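Local atomic coordinates of CD180 antigen (Mus musculus, PDB entry 3T6Q), a protein that may cooperate with MD-1 and TLR4 in the B-cell innate response to bacterial lipopolysaccharide, leading to NF-kappa-B activation. Residues A[197-202]-A[220-225]; A[168-173]-A[193-198]. All blocks are in the same frame, centred on the assembly; numbering follows the deposited sequence.

Contact 1: residues A[197-202]-A[220-225]. With NAG (2-acetamido-2-deoxy-beta-D-glucopyranose), chain S.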
# COMPACT_ATOMS: atom_id res chain seq x y z
N GLY A 197 -26.10 -16.79 2.22
CA GLY A 197 -25.74 -18.16 1.94
C GLY A 197 -24.26 -18.44 2.00
O GLY A 197 -23.86 -19.62 2.05
N ALA A 198 -23.44 -17.38 2.04
CA ALA A 198 -21.98 -17.55 2.05
C ALA A 198 -21.48 -18.32 3.26
O ALA A 198 -20.45 -19.00 3.17
CB ALA A 198 -21.24 -16.20 1.92
N PHE A 199 -22.19 -18.23 4.39
CA PHE A 199 -21.76 -18.93 5.59
C PHE A 199 -22.54 -20.20 5.96
O PHE A 199 -22.34 -20.75 7.05
CB PHE A 199 -21.74 -17.95 6.77
CG PHE A 199 -20.50 -17.10 6.78
CD1 PHE A 199 -19.42 -17.44 7.60
CD2 PHE A 199 -20.38 -16.02 5.91
CE1 PHE A 199 -18.27 -16.68 7.59
CE2 PHE A 199 -19.23 -15.25 5.91
CZ PHE A 199 -18.18 -15.58 6.75
N ASP A 200 -23.37 -20.68 5.04
CA ASP A 200 -24.14 -21.91 5.25
C ASP A 200 -23.22 -23.01 5.67
O ASP A 200 -22.21 -23.27 5.00
CB ASP A 200 -24.90 -22.33 3.99
CG ASP A 200 -26.12 -21.47 3.73
OD1 ASP A 200 -26.43 -20.52 4.51
OD2 ASP A 200 -26.78 -21.72 2.72
N SER A 201 -23.53 -23.66 6.79
CA SER A 201 -22.74 -24.77 7.31
C SER A 201 -21.26 -24.49 7.63
O SER A 201 -20.49 -25.44 7.86
CB SER A 201 -22.81 -25.97 6.34
OG SER A 201 -24.12 -26.45 6.31
N ALA A 202 -20.86 -23.22 7.67
CA ALA A 202 -19.46 -22.86 7.94
C ALA A 202 -19.09 -23.14 9.38
O ALA A 202 -19.92 -22.92 10.27
CB ALA A 202 -19.21 -21.39 7.60
N LYS A 220 -26.12 -10.74 10.41
CA LYS A 220 -26.95 -11.28 9.35
C LYS A 220 -26.17 -12.17 8.35
O LYS A 220 -26.61 -13.28 8.01
CB LYS A 220 -27.71 -10.14 8.67
CG LYS A 220 -28.53 -10.55 7.44
CD LYS A 220 -29.10 -9.29 6.78
CE LYS A 220 -29.92 -8.49 7.79
NZ LYS A 220 -30.71 -7.42 7.10
N GLY A 221 -24.99 -11.72 7.94
CA GLY A 221 -24.16 -12.44 6.98
C GLY A 221 -23.64 -13.75 7.52
O GLY A 221 -23.43 -14.68 6.76
N LEU A 222 -23.45 -13.85 8.83
CA LEU A 222 -22.93 -15.08 9.45
C LEU A 222 -23.98 -16.15 9.77
O LEU A 222 -23.68 -17.18 10.40
CB LEU A 222 -22.19 -14.75 10.76
CG LEU A 222 -20.94 -13.85 10.66
CD1 LEU A 222 -20.23 -13.77 12.01
CD2 LEU A 222 -19.95 -14.31 9.60
N LYS A 223 -25.21 -15.91 9.36
CA LYS A 223 -26.27 -16.91 9.47
C LYS A 223 -25.82 -18.36 9.20
O LYS A 223 -25.12 -18.63 8.22
CB LYS A 223 -27.43 -16.54 8.55
CG LYS A 223 -28.60 -17.54 8.69
CD LYS A 223 -29.77 -17.10 7.83
CE LYS A 223 -30.95 -18.10 7.93
NZ LYS A 223 -31.95 -17.79 6.88
N ASN A 224 -26.18 -19.25 10.12
CA ASN A 224 -25.91 -20.68 10.00
C ASN A 224 -24.48 -21.14 10.33
O ASN A 224 -24.18 -22.33 10.24
CB ASN A 224 -26.36 -21.19 8.61
CG ASN A 224 -26.73 -22.66 8.63
OD1 ASN A 224 -26.17 -23.49 7.90
ND2 ASN A 224 -27.65 -22.98 9.51
N SER A 225 -23.58 -20.20 10.68
CA SER A 225 -22.19 -20.55 10.99
C SER A 225 -22.06 -21.10 12.41
O SER A 225 -22.94 -20.88 13.25
CB SER A 225 -21.25 -19.33 10.78
OG SER A 225 -21.58 -18.31 11.70
C1 NAG S . -28.11 -24.33 9.64
C2 NAG S . -28.35 -24.61 11.12
C3 NAG S . -29.09 -25.94 11.30
C4 NAG S . -30.28 -26.01 10.33
C5 NAG S . -29.76 -25.80 8.91
C6 NAG S . -30.80 -26.03 7.79
C7 NAG S . -26.76 -23.53 12.61
C8 NAG S . -25.44 -23.61 13.34
N2 NAG S . -27.11 -24.58 11.89
O3 NAG S . -29.47 -26.11 12.65
O4 NAG S . -30.93 -27.24 10.48
O5 NAG S . -29.29 -24.45 8.87
O6 NAG S . -31.77 -25.04 7.95
O7 NAG S . -27.44 -22.51 12.67
O HOH W 1 -25.37 -18.13 5.51
O HOH W 2 -22.43 -24.19 10.87

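Contact 2: residues A[168-173]-A[193-198]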
# COMPACT_ATOMS: atom_id res chain seq x y z
N LEU A 168 -17.76 -10.29 1.25
CA LEU A 168 -17.45 -11.71 1.29
C LEU A 168 -18.55 -12.44 0.49
O LEU A 168 -19.75 -12.34 0.80
CB LEU A 168 -17.41 -12.20 2.73
CG LEU A 168 -16.44 -11.54 3.74
CD1 LEU A 168 -16.73 -12.05 5.16
CD2 LEU A 168 -15.02 -11.89 3.39
N SER A 169 -18.15 -13.16 -0.56
CA SER A 169 -19.17 -13.77 -1.44
C SER A 169 -19.19 -15.26 -1.16
O SER A 169 -18.28 -15.77 -0.51
CB SER A 169 -18.83 -13.52 -2.91
OG SER A 169 -17.67 -14.29 -3.24
N LYS A 170 -20.20 -15.96 -1.68
CA LYS A 170 -20.21 -17.43 -1.66
C LYS A 170 -18.95 -18.06 -2.24
O LYS A 170 -18.35 -18.97 -1.67
CB LYS A 170 -21.41 -17.94 -2.47
CG LYS A 170 -22.75 -17.91 -1.77
CD LYS A 170 -23.83 -18.41 -2.72
CE LYS A 170 -25.03 -18.95 -1.96
NZ LYS A 170 -25.96 -19.60 -2.92
N GLU A 171 -18.55 -17.55 -3.40
CA GLU A 171 -17.34 -18.02 -4.09
C GLU A 171 -16.10 -17.87 -3.25
O GLU A 171 -15.29 -18.81 -3.14
CB GLU A 171 -17.17 -17.24 -5.38
CG GLU A 171 -16.64 -18.06 -6.53
CD GLU A 171 -17.19 -17.59 -7.85
OE1 GLU A 171 -16.89 -16.43 -8.23
OE2 GLU A 171 -17.93 -18.37 -8.50
N ASP A 172 -15.94 -16.69 -2.64
CA ASP A 172 -14.84 -16.45 -1.68
C ASP A 172 -14.82 -17.51 -0.60
O ASP A 172 -13.78 -18.11 -0.31
CB ASP A 172 -15.02 -15.09 -0.97
CG ASP A 172 -14.91 -13.89 -1.93
OD1 ASP A 172 -14.31 -14.07 -3.01
OD2 ASP A 172 -15.40 -12.77 -1.57
N MET A 173 -15.98 -17.70 0.03
CA MET A 173 -16.10 -18.65 1.14
C MET A 173 -15.88 -20.10 0.69
O MET A 173 -15.27 -20.87 1.41
CB MET A 173 -17.45 -18.48 1.88
CG MET A 173 -17.69 -17.09 2.48
SD MET A 173 -16.30 -16.50 3.50
CE MET A 173 -16.12 -17.86 4.63
N GLY A 193 -20.82 -5.86 3.08
CA GLY A 193 -21.85 -6.85 2.69
C GLY A 193 -21.30 -8.25 2.73
O GLY A 193 -20.11 -8.46 2.56
N ILE A 194 -22.19 -9.21 2.96
CA ILE A 194 -21.86 -10.63 2.92
C ILE A 194 -22.99 -11.29 2.09
O ILE A 194 -24.18 -11.02 2.31
CB ILE A 194 -21.81 -11.25 4.34
CG1 ILE A 194 -20.65 -10.60 5.16
CG2 ILE A 194 -21.60 -12.77 4.27
CD1 ILE A 194 -20.57 -11.07 6.60
N GLU A 195 -22.61 -12.08 1.11
CA GLU A 195 -23.60 -12.69 0.19
C GLU A 195 -24.45 -13.67 0.99
O GLU A 195 -23.89 -14.51 1.67
CB GLU A 195 -22.90 -13.43 -0.93
CG GLU A 195 -23.84 -13.73 -2.10
CD GLU A 195 -23.19 -14.44 -3.28
OE1 GLU A 195 -23.94 -14.77 -4.22
OE2 GLU A 195 -21.97 -14.71 -3.27
N PRO A 196 -25.80 -13.53 0.95
CA PRO A 196 -26.65 -14.50 1.64
C PRO A 196 -26.27 -15.91 1.24
O PRO A 196 -26.07 -16.19 0.06
CB PRO A 196 -28.05 -14.15 1.11
CG PRO A 196 -27.98 -12.67 0.95
CD PRO A 196 -26.60 -12.46 0.33
N GLY A 197 -26.10 -16.79 2.22
CA GLY A 197 -25.74 -18.16 1.94
C GLY A 197 -24.26 -18.44 2.00
O GLY A 197 -23.86 -19.62 2.05
N ALA A 198 -23.44 -17.38 2.04
CA ALA A 198 -21.98 -17.55 2.05
C ALA A 198 -21.48 -18.32 3.26
O ALA A 198 -20.45 -19.00 3.17
CB ALA A 198 -21.24 -16.20 1.92
O HOH W 3 -28.22 -18.76 -0.70
O HOH W 4 -20.42 -15.87 -5.09

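Contact 1: residues A[197-202]-A[220-225]
Phe199 and Leu222 meet between two successive turns of the leucine-rich-repeat solenoid of this Toll-like receptor family member, each just ahead of a strand of the repeat array (203-208 and 226-231). The two side chains run alongside each other in the same direction, and Leu222 lays its CD2 methyl over one face of the phenyl ring: CD2 is 3.5 Å from the Phe199 ring centroid and only 13° off the ring normal, a CH-pi contact. Phe199 CG lies anti to its carbonyl carbon (chi1 -80°), a rotation that sets the ring face against this methyl and brings CD2 of the ring to 3.4 Å from Gly221 O. Phe204 and Leu207 of strand 203-208 also touch the ring. Ser225 OG turns back to Leu222 O at 2.7 Å, in the carbonyl plane on a lone pair; Ser225 N bonds to the same oxygen, so two donors grip it.

The exposed residues add polar links. Water 1 donates to Asp200 OD1 and Lys223 O, and water 2 to Ala202 O and Asn224 O, bridging the turns at two points. Asn224 carries an N-linked glycan, its ND2 bonded to NAG C1. The amide oxygen faces the other turn: Ser201 N donates to Asn224 OD1 at 2.9 Å, the donor tilted 21° from the carbonyl plane.

Contact 2: residues A[168-173]-A[193-198]
A two-stranded parallel pairing, 167-168 with 193-194, and a bond from Lys170 N to Glu195 OE2 join leucine-rich repeats 6 and 7 here; a capping box closes the helix start that Glu195 meets. Leu168 N donates to Gly193 O at 3.3 Å, and Glu195 N returns to Leu168 O at 2.9 Å, nearly straight at 170° at the hydrogen. Between these bonds Leu168 and Ile194 form the bridge pair, their side chains side by side on the same face of the small sheet, with Leu168 CD1 4.2 Å from Ile194 CG1.

Glu195 extends from its own turn to the helix start. Its CG is anti to the backbone N (chi1 -164°) and the chain beyond is extended, which brings OE2 to Lys170 N at 2.7 Å; the N-H comes from the anti side, 33° out of the carboxylate plane. Water 4 links the same OE2 to Glu171 N. In the capping box, Ser169 OG accepts from Asp172 N, and Asp172 OD2 accepts from Ser169 N in return. The carboxylate of Glu195, placed at the helix N-terminus, would probably be stabilised there. Lys170 CB and CG lie against Glu195 OE2, 3.4 Å from CB, while the charged ends do not meet (Lys170 NZ to Glu195 OE1 5.4 Å).

Ala198, buried, packs its CB 3.7 Å from Met173 CG. Helix 170-174 thus rests against the turn after strand 193-194, and Met173 also reaches Ile144 in a loop of an earlier repeat.

How the contacts relate
Contacts 1 and 2 are consecutive repeat-to-repeat joints, their centres 8 Å apart, and share Gly197 and Ala198. Both combine buried residues (Phe199 and Leu222; Leu168 and Met173) with exposed ones (Asp200 and Ser201; Lys170). In contact 2 backbone strand bonds and a carboxylate at a helix start join the repeats directly; in contact 1 the turns meet through one direct hydrogen bond, two water bridges and a ring face, with a glycan outside. The summed buried surface is also larger in contact 2, 411 against 342 Å². Their apolar residues merge: Phe199 CZ is 3.7 Å from Met173 CE, and Phe199 CE2 is 3.8 Å from Ile194 CG2, so residues of both joints pack together within the solenoid.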